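Rhamnogalacturonan endolyase YesW (Bacillus subtilis, PDB 2ZUX) cleaves the rhamnogalacturonan backbone of plant cell-wall pectin by endo-type elimination, needing calcium or manganese for activity. Local coordinates at residues S329-D334 with L366-L371; L549-Q554 with Q560-S565. All coordinates share one frame; numbering follows the deposited sequence.

Interaction 1: residues S329-D334 with L366-L371. With CA (calcium ion), chain L; CA (calcium ion), chain K; CA (calcium ion), chain J.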
ATOM      1  N   SER A 329       4.524   4.764  -7.911  1.00  9.97           N
ATOM      2  CA  SER A 329       3.631   5.642  -7.165  1.00 10.16           C
ATOM      3  C   SER A 329       2.596   6.212  -8.119  1.00 10.12           C
ATOM      4  O   SER A 329       2.785   6.196  -9.338  1.00  9.91           O
ATOM      5  CB  SER A 329       4.384   6.808  -6.531  1.00 10.48           C
ATOM      6  OG  SER A 329       5.490   6.385  -5.746  1.00 13.01           O
ATOM      7  N   ILE A 330       1.501   6.714  -7.551  1.00  9.92           N
ATOM      8  CA  ILE A 330       0.416   7.312  -8.330  1.00 10.56           C
ATOM      9  C   ILE A 330       0.017   8.606  -7.652  1.00  9.85           C
ATOM     10  O   ILE A 330      -0.281   8.614  -6.458  1.00 10.62           O
ATOM     11  CB  ILE A 330      -0.830   6.396  -8.367  1.00 11.25           C
ATOM     12  CG1 ILE A 330      -0.480   4.970  -8.790  1.00 12.92           C
ATOM     13  CG2 ILE A 330      -1.912   7.007  -9.263  1.00 11.15           C
ATOM     14  CD1 ILE A 330      -0.155   4.817 -10.242  1.00 14.04           C
ATOM     15  N   ALA A 331      -0.008   9.696  -8.412  1.00 10.34           N
ATOM     16  CA  ALA A 331      -0.343  10.997  -7.847  1.00 10.24           C
ATOM     17  C   ALA A 331      -0.672  11.971  -8.953  1.00 10.69           C
ATOM     18  O   ALA A 331      -0.164  11.853 -10.072  1.00 10.83           O
ATOM     19  CB  ALA A 331       0.818  11.545  -7.012  1.00 10.27           C
ATOM     20  N   ASP A 332      -1.488  12.966  -8.625  1.00 11.23           N
ATOM     21  CA  ASP A 332      -1.688  14.088  -9.531  1.00 12.20           C
ATOM     22  C   ASP A 332      -0.502  15.024  -9.337  1.00 12.68           C
ATOM     23  O   ASP A 332      -0.439  15.770  -8.358  1.00 14.02           O
ATOM     24  CB  ASP A 332      -3.007  14.799  -9.228  1.00 12.17           C
ATOM     25  CG  ASP A 332      -3.200  16.052 -10.067  1.00 13.64           C
ATOM     26  OD1 ASP A 332      -2.514  16.208 -11.096  1.00 14.16           O
ATOM     27  OD2 ASP A 332      -4.046  16.888  -9.689  1.00 16.12           O
ATOM     28  N   VAL A 333       0.449  14.960 -10.261  1.00 12.95           N
ATOM     29  CA  VAL A 333       1.690  15.721 -10.133  1.00 13.81           C
ATOM     30  C   VAL A 333       1.642  17.050 -10.879  1.00 14.55           C
ATOM     31  O   VAL A 333       2.396  17.957 -10.559  1.00 14.12           O
ATOM     32  CB  VAL A 333       2.930  14.913 -10.621  1.00 13.76           C
ATOM     33  CG1 VAL A 333       3.069  13.607  -9.839  1.00 14.08           C
ATOM     34  CG2 VAL A 333       2.885  14.663 -12.141  1.00 14.04           C
ATOM     35  N   ASP A 334       0.762  17.154 -11.872  1.00 16.23           N
ATOM     36  CA  ASP A 334       0.737  18.335 -12.746  1.00 17.30           C
ATOM     37  C   ASP A 334      -0.432  19.281 -12.469  1.00 17.96           C
ATOM     38  O   ASP A 334      -0.583  20.300 -13.149  1.00 18.79           O
ATOM     39  CB  ASP A 334       0.815  17.927 -14.232  1.00 17.51           C
ATOM     40  CG  ASP A 334      -0.327  17.029 -14.661  1.00 18.05           C
ATOM     41  OD1 ASP A 334      -1.299  16.899 -13.892  1.00 16.69           O
ATOM     42  OD2 ASP A 334      -0.259  16.445 -15.768  1.00 18.51           O
ATOM     43  N   LEU A 366      11.296   3.998  -3.658  1.00  9.15           N
ATOM     44  CA  LEU A 366      10.675   5.129  -4.336  1.00  9.86           C
ATOM     45  C   LEU A 366       9.718   5.814  -3.381  1.00  9.97           C
ATOM     46  O   LEU A 366       8.934   5.142  -2.704  1.00 10.32           O
ATOM     47  CB  LEU A 366       9.882   4.605  -5.526  1.00 10.17           C
ATOM     48  CG  LEU A 366       9.245   5.586  -6.508  1.00  9.60           C
ATOM     49  CD1 LEU A 366      10.317   6.382  -7.245  1.00 11.95           C
ATOM     50  CD2 LEU A 366       8.393   4.821  -7.488  1.00 10.44           C
ATOM     51  N   HIS A 367       9.774   7.144  -3.336  1.00  9.17           N
ATOM     52  CA  HIS A 367       8.913   7.947  -2.467  1.00  9.40           C
ATOM     53  C   HIS A 367       8.387   9.164  -3.211  1.00  9.40           C
ATOM     54  O   HIS A 367       9.168  10.016  -3.627  1.00  9.70           O
ATOM     55  CB  HIS A 367       9.708   8.376  -1.239  1.00  9.80           C
ATOM     56  CG  HIS A 367      10.074   7.223  -0.378  1.00  9.43           C
ATOM     57  ND1 HIS A 367      11.241   6.501  -0.518  1.00 10.96           N
ATOM     58  CD2 HIS A 367       9.353   6.601   0.579  1.00  8.70           C
ATOM     59  CE1 HIS A 367      11.229   5.500   0.346  1.00  8.02           C
ATOM     60  NE2 HIS A 367      10.093   5.538   1.017  1.00 12.90           N
ATOM     61  N   THR A 368       7.069   9.226  -3.380  1.00  9.28           N
ATOM     62  CA  THR A 368       6.407  10.344  -4.050  1.00  9.73           C
ATOM     63  C   THR A 368       5.456  11.012  -3.067  1.00  9.98           C
ATOM     64  O   THR A 368       4.509  10.384  -2.589  1.00  9.99           O
ATOM     65  CB  THR A 368       5.608   9.862  -5.267  1.00 10.09           C
ATOM     66  OG1 THR A 368       6.491   9.220  -6.197  1.00 10.23           O
ATOM     67  CG2 THR A 368       4.922  11.030  -5.957  1.00 10.60           C
ATOM     68  N   GLY A 369       5.713  12.277  -2.757  1.00 10.12           N
ATOM     69  CA  GLY A 369       4.857  13.018  -1.836  1.00 10.71           C
ATOM     70  C   GLY A 369       5.259  14.469  -1.842  1.00 10.63           C
ATOM     71  O   GLY A 369       5.997  14.909  -2.726  1.00 10.74           O
ATOM     72  N   ASP A 370       4.764  15.228  -0.870  1.00 10.77           N
ATOM     73  CA  ASP A 370       5.229  16.597  -0.738  1.00 10.79           C
ATOM     74  C   ASP A 370       6.413  16.563   0.200  1.00 10.88           C
ATOM     75  O   ASP A 370       6.264  16.671   1.423  1.00 11.50           O
ATOM     76  CB  ASP A 370       4.150  17.563  -0.256  1.00 11.38           C
ATOM     77  CG  ASP A 370       4.570  18.998  -0.457  1.00 11.40           C
ATOM     78  OD1 ASP A 370       5.688  19.207  -0.979  1.00 12.12           O
ATOM     79  OD2 ASP A 370       3.794  19.915  -0.115  1.00 13.77           O
ATOM     80  N   LEU A 371       7.585  16.350  -0.391  1.00 10.64           N
ATOM     81  CA  LEU A 371       8.814  16.154   0.365  1.00 11.31           C
ATOM     82  C   LEU A 371       9.433  17.494   0.731  1.00 11.21           C
ATOM     83  O   LEU A 371       9.972  17.668   1.830  1.00 11.27           O
ATOM     84  CB  LEU A 371       9.800  15.295  -0.440  1.00 10.91           C
ATOM     85  CG  LEU A 371       9.287  13.988  -1.073  1.00 11.10           C
ATOM     86  CD1 LEU A 371      10.417  13.205  -1.752  1.00 11.98           C
ATOM     87  CD2 LEU A 371       8.570  13.106  -0.038  1.00 12.42           C
TER
HETATM   88 CA    CA L 638      -2.479  15.270 -13.176  1.00 16.53          CA
HETATM   89 CA    CA K 637      -1.944  14.959 -16.703  1.00 16.27          CA
HETATM   90 CA    CA J 636       6.659  20.404  -2.763  1.00 11.55          CA
HETATM   91  O   HOH W   1       5.463   6.828  -2.979  1.00  9.80           O
HETATM   92  O   HOH W   2       6.305   4.032  -4.468  1.00 15.16           O
HETATM   93  O   HOH W   3       4.787  21.727  -1.950  1.00 14.03           O
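Ser-329 sets its CH2-OH against the side chain of Thr-368, with Ser-329 CB 3.2 Å from Thr-368 OG1 and the two hydroxyls, Ser-329 OG and Thr-368 OG1, 3.0 Å apart. That spacing suits a hydrogen bond, which remains only a possible one because the serine could give its proton to another partner instead. The first torsions (chi1 -53° for Ser-329, -60° for Thr-368) bring the two oxygens together. In Thr-368 the same rotation puts CG2 anti to the backbone N, where it reaches Ala-331 CB at 4.3 Å. At the other end of the contact Leu-366 lays CD2 alongside Ser-329 OG, 3.7 Å away. One water joins the serine hydroxyl to the other strand, accepting from Thr-368 N at 2.9 Å and lying 2.8 Å from Ser-329 OG.

The strands run in nearly the same direction, 10° apart, yet their axes stay 7.6 Å from each other and no backbone hydrogen bond joins them. Each is an outermost strand of its own four-stranded antiparallel sheet, pairing with 340-343 and 379-383 respectively, so the contact lies between successive blades of the beta-propeller. Ile-342 touches both Ser-329 and Thr-368. Past the strands, Asp-332 and Asp-334 bind one calcium, Asp-334 OD2 shares a second with Asp-349, and Asp-370 OD1 binds a third at 2.4 Å. The interface thus joins two blades through side chains and water, while calcium engages the carboxylates within their own blades, where the metal charge probably offsets the crowding of acidic groups.

Interaction 2: residues L549-Q554 with Q560-S565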
ATOM      1  N   LEU A 549      -4.286   5.558  -2.477  1.00  8.89           N
ATOM      2  CA  LEU A 549      -3.721   4.838  -3.612  1.00  9.49           C
ATOM      3  C   LEU A 549      -2.453   4.086  -3.222  1.00  8.87           C
ATOM      4  O   LEU A 549      -2.213   2.997  -3.735  1.00  8.73           O
ATOM      5  CB  LEU A 549      -3.477   5.772  -4.804  1.00  9.76           C
ATOM      6  CG  LEU A 549      -4.747   6.480  -5.301  1.00 11.45           C
ATOM      7  CD1 LEU A 549      -4.405   7.383  -6.476  1.00 13.71           C
ATOM      8  CD2 LEU A 549      -5.835   5.492  -5.686  1.00 13.39           C
ATOM      9  N   GLY A 550      -1.663   4.660  -2.316  1.00  8.78           N
ATOM     10  CA  GLY A 550      -0.494   3.971  -1.757  1.00  8.88           C
ATOM     11  C   GLY A 550      -0.843   2.679  -1.034  1.00  8.66           C
ATOM     12  O   GLY A 550      -0.116   1.680  -1.140  1.00  8.37           O
ATOM     13  N   ILE A 551      -1.970   2.673  -0.332  1.00  8.25           N
ATOM     14  CA  ILE A 551      -2.398   1.446   0.339  1.00  8.68           C
ATOM     15  C   ILE A 551      -2.755   0.396  -0.714  1.00  8.44           C
ATOM     16  O   ILE A 551      -2.396  -0.775  -0.571  1.00  9.06           O
ATOM     17  CB  ILE A 551      -3.553   1.698   1.330  1.00  8.56           C
ATOM     18  CG1 ILE A 551      -3.120   2.707   2.405  1.00  9.44           C
ATOM     19  CG2 ILE A 551      -4.019   0.381   1.948  1.00  9.57           C
ATOM     20  CD1 ILE A 551      -1.775   2.417   3.076  1.00  9.58           C
ATOM     21  N   ALA A 552      -3.402   0.815  -1.800  1.00  8.93           N
ATOM     22  CA  ALA A 552      -3.721  -0.132  -2.864  1.00  8.48           C
ATOM     23  C   ALA A 552      -2.474  -0.764  -3.490  1.00  8.62           C
ATOM     24  O   ALA A 552      -2.498  -1.950  -3.796  1.00  8.75           O
ATOM     25  CB  ALA A 552      -4.603   0.514  -3.932  1.00  9.09           C
ATOM     26  N   TRP A 553      -1.394   0.006  -3.676  1.00  8.41           N
ATOM     27  CA  TRP A 553      -0.182  -0.581  -4.256  1.00  8.26           C
ATOM     28  C   TRP A 553       0.845  -1.068  -3.237  1.00  8.41           C
ATOM     29  O   TRP A 553       1.908  -1.551  -3.632  1.00  8.53           O
ATOM     30  CB  TRP A 553       0.484   0.290  -5.350  1.00  8.70           C
ATOM     31  CG  TRP A 553       0.852   1.718  -5.007  1.00  8.13           C
ATOM     32  CD1 TRP A 553       0.344   2.831  -5.617  1.00  8.52           C
ATOM     33  CD2 TRP A 553       1.842   2.198  -4.064  1.00  8.66           C
ATOM     34  NE1 TRP A 553       0.925   3.956  -5.108  1.00  9.11           N
ATOM     35  CE2 TRP A 553       1.830   3.607  -4.140  1.00  8.80           C
ATOM     36  CE3 TRP A 553       2.702   1.579  -3.135  1.00  8.52           C
ATOM     37  CZ2 TRP A 553       2.656   4.413  -3.349  1.00  8.63           C
ATOM     38  CZ3 TRP A 553       3.513   2.387  -2.335  1.00  9.20           C
ATOM     39  CH2 TRP A 553       3.474   3.789  -2.451  1.00  8.87           C
ATOM     40  N   GLN A 554       0.538  -0.987  -1.941  1.00  8.02           N
ATOM     41  CA  GLN A 554       1.543  -1.376  -0.948  1.00  8.47           C
ATOM     42  C   GLN A 554       2.075  -2.793  -1.174  1.00  8.43           C
ATOM     43  O   GLN A 554       3.282  -3.041  -1.045  1.00  8.81           O
ATOM     44  CB  GLN A 554       1.037  -1.229   0.485  1.00  8.57           C
ATOM     45  CG  GLN A 554       2.170  -1.370   1.499  1.00  8.73           C
ATOM     46  CD  GLN A 554       1.720  -1.034   2.900  1.00  8.49           C
ATOM     47  OE1 GLN A 554       1.784  -1.870   3.807  1.00  8.81           O
ATOM     48  NE2 GLN A 554       1.241   0.193   3.088  1.00  8.73           N
ATOM     49  N   GLN A 560       6.468  -0.639  -0.678  1.00  8.17           N
ATOM     50  CA  GLN A 560       6.936   0.675  -0.231  1.00  8.21           C
ATOM     51  C   GLN A 560       5.895   1.311   0.677  1.00  8.19           C
ATOM     52  O   GLN A 560       4.707   1.016   0.544  1.00  8.53           O
ATOM     53  CB  GLN A 560       7.180   1.594  -1.428  1.00  8.23           C
ATOM     54  CG  GLN A 560       8.276   1.103  -2.361  1.00  8.81           C
ATOM     55  CD  GLN A 560       9.627   1.042  -1.695  1.00  8.98           C
ATOM     56  OE1 GLN A 560      10.177   2.063  -1.280  1.00  9.48           O
ATOM     57  NE2 GLN A 560      10.173  -0.163  -1.582  1.00  9.08           N
ATOM     58  N   PRO A 561       6.341   2.183   1.601  1.00  8.41           N
ATOM     59  CA  PRO A 561       5.414   2.839   2.512  1.00  8.85           C
ATOM     60  C   PRO A 561       4.564   3.903   1.825  1.00  8.64           C
ATOM     61  O   PRO A 561       4.966   4.451   0.794  1.00  8.71           O
ATOM     62  CB  PRO A 561       6.344   3.495   3.544  1.00  9.23           C
ATOM     63  CG  PRO A 561       7.615   3.762   2.788  1.00  9.18           C
ATOM     64  CD  PRO A 561       7.745   2.586   1.855  1.00  8.74           C
ATOM     65  N   PRO A 562       3.389   4.198   2.389  1.00  8.26           N
ATOM     66  CA  PRO A 562       2.502   5.188   1.787  1.00  8.58           C
ATOM     67  C   PRO A 562       2.849   6.619   2.174  1.00  8.68           C
ATOM     68  O   PRO A 562       3.479   6.865   3.211  1.00  8.89           O
ATOM     69  CB  PRO A 562       1.132   4.796   2.338  1.00  8.48           C
ATOM     70  CG  PRO A 562       1.444   4.231   3.706  1.00  8.47           C
ATOM     71  CD  PRO A 562       2.797   3.565   3.585  1.00  8.29           C
ATOM     72  N   HIS A 563       2.422   7.551   1.326  1.00  8.69           N
ATOM     73  CA  HIS A 563       2.610   8.982   1.534  1.00  9.51           C
ATOM     74  C   HIS A 563       1.311   9.739   1.334  1.00  9.81           C
ATOM     75  O   HIS A 563       0.408   9.269   0.649  1.00  9.61           O
ATOM     76  CB  HIS A 563       3.666   9.503   0.561  1.00  9.98           C
ATOM     77  CG  HIS A 563       5.057   9.175   0.982  1.00 10.26           C
ATOM     78  ND1 HIS A 563       5.770   8.103   0.490  1.00 12.53           N
ATOM     79  CD2 HIS A 563       5.854   9.772   1.896  1.00 11.42           C
ATOM     80  CE1 HIS A 563       6.952   8.062   1.083  1.00 10.05           C
ATOM     81  NE2 HIS A 563       7.026   9.064   1.938  1.00 14.58           N
ATOM     82  N   THR A 564       1.226  10.920   1.932  1.00 10.00           N
ATOM     83  CA  THR A 564       0.073  11.797   1.742  1.00 10.07           C
ATOM     84  C   THR A 564       0.312  12.770   0.577  1.00 10.26           C
ATOM     85  O   THR A 564       1.458  13.052   0.196  1.00 10.57           O
ATOM     86  CB  THR A 564      -0.237  12.577   3.036  1.00 10.16           C
ATOM     87  OG1 THR A 564       0.968  13.162   3.530  1.00  9.94           O
ATOM     88  CG2 THR A 564      -0.803  11.650   4.095  1.00 10.58           C
ATOM     89  N   SER A 565      -0.781  13.286   0.019  1.00 10.60           N
ATOM     90  CA  SER A 565      -0.701  14.252  -1.078  1.00 11.76           C
ATOM     91  C   SER A 565      -0.217  15.623  -0.619  1.00 11.66           C
ATOM     92  O   SER A 565       0.214  16.438  -1.453  1.00 13.14           O
ATOM     93  CB  SER A 565      -2.069  14.407  -1.742  1.00 11.92           C
ATOM     94  OG  SER A 565      -2.993  15.045  -0.882  1.00 12.86           O
TER
HETATM   95  O   HOH W   4       2.001   1.883   0.767  1.00  8.96           O
HETATM   96  O   HOH W   5       4.791  -1.459  -3.338  1.00  8.34           O
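Helix 547-553 passes close to the irregular chain 560-565, with Gly-550 CA and Pro-562 CA only 4.8 Å apart and Gln-554 CA and Gln-560 CA 5.8 Å apart. No direct hydrogen bond crosses between the segments. Instead, one water donates to Gly-550 O and Gln-560 O, both at 2.9 Å, and accepts from Gln-554 NE2 at 3.0 Å.

Because Gly-550 has no side chain, the Pro-562 ring can approach the helix backbone. Ile-551 meets that ring at a slant, CD1 lying 3.7 Å from Pro-562 CG, and the amide end of Gln-554 crosses the same proline near CD. With CG anti to the backbone N (chi1 -169°) and the chain extended beyond it, Gln-554 reaches across to the proline; its NE2 also donates to Gln-504 O on strand 503-505. Trp-553 folds its indole back over the helix, one face covering Gly-550 CA, and presents its edge to the loop: CZ3 is 3.4 Å from Gln-560 O and CH2 3.6 Å from Pro-561 O, both carbonyl oxygens lying near the ring plane.

Tyr-558, which binds substrate, and Asn-559, a calcium ligand, lie in the short connection between the segments. The contact therefore closes the base of that connection by apolar packing, carbonyls at an aromatic edge and a water that ties Gly-550 O, Gln-560 O and Gln-554 NE2 together.

Both contacts are buried, but interaction 2 lies about 4 Å from the centre of the chain and interaction 1 about 14 Å, measured between centres. Interaction 1 joins two propeller blades at their first strands; interaction 2 joins the short helix 547-553 to the loop that follows it. They meet on strand 366-369, where Gln-560 OE1 accepts a probable hydrogen bond from Leu-366 N while its NE2 donates to Tyr-558 O, and Pro-561 packs on His-367. Water bridges both, but their settings differ: small hydroxyl and methyl groups and a leucine between blades in 329-334 with 366-371, against proline, tryptophan and glutamine in 549-554 with 560-565, beside substrate and calcium ligands.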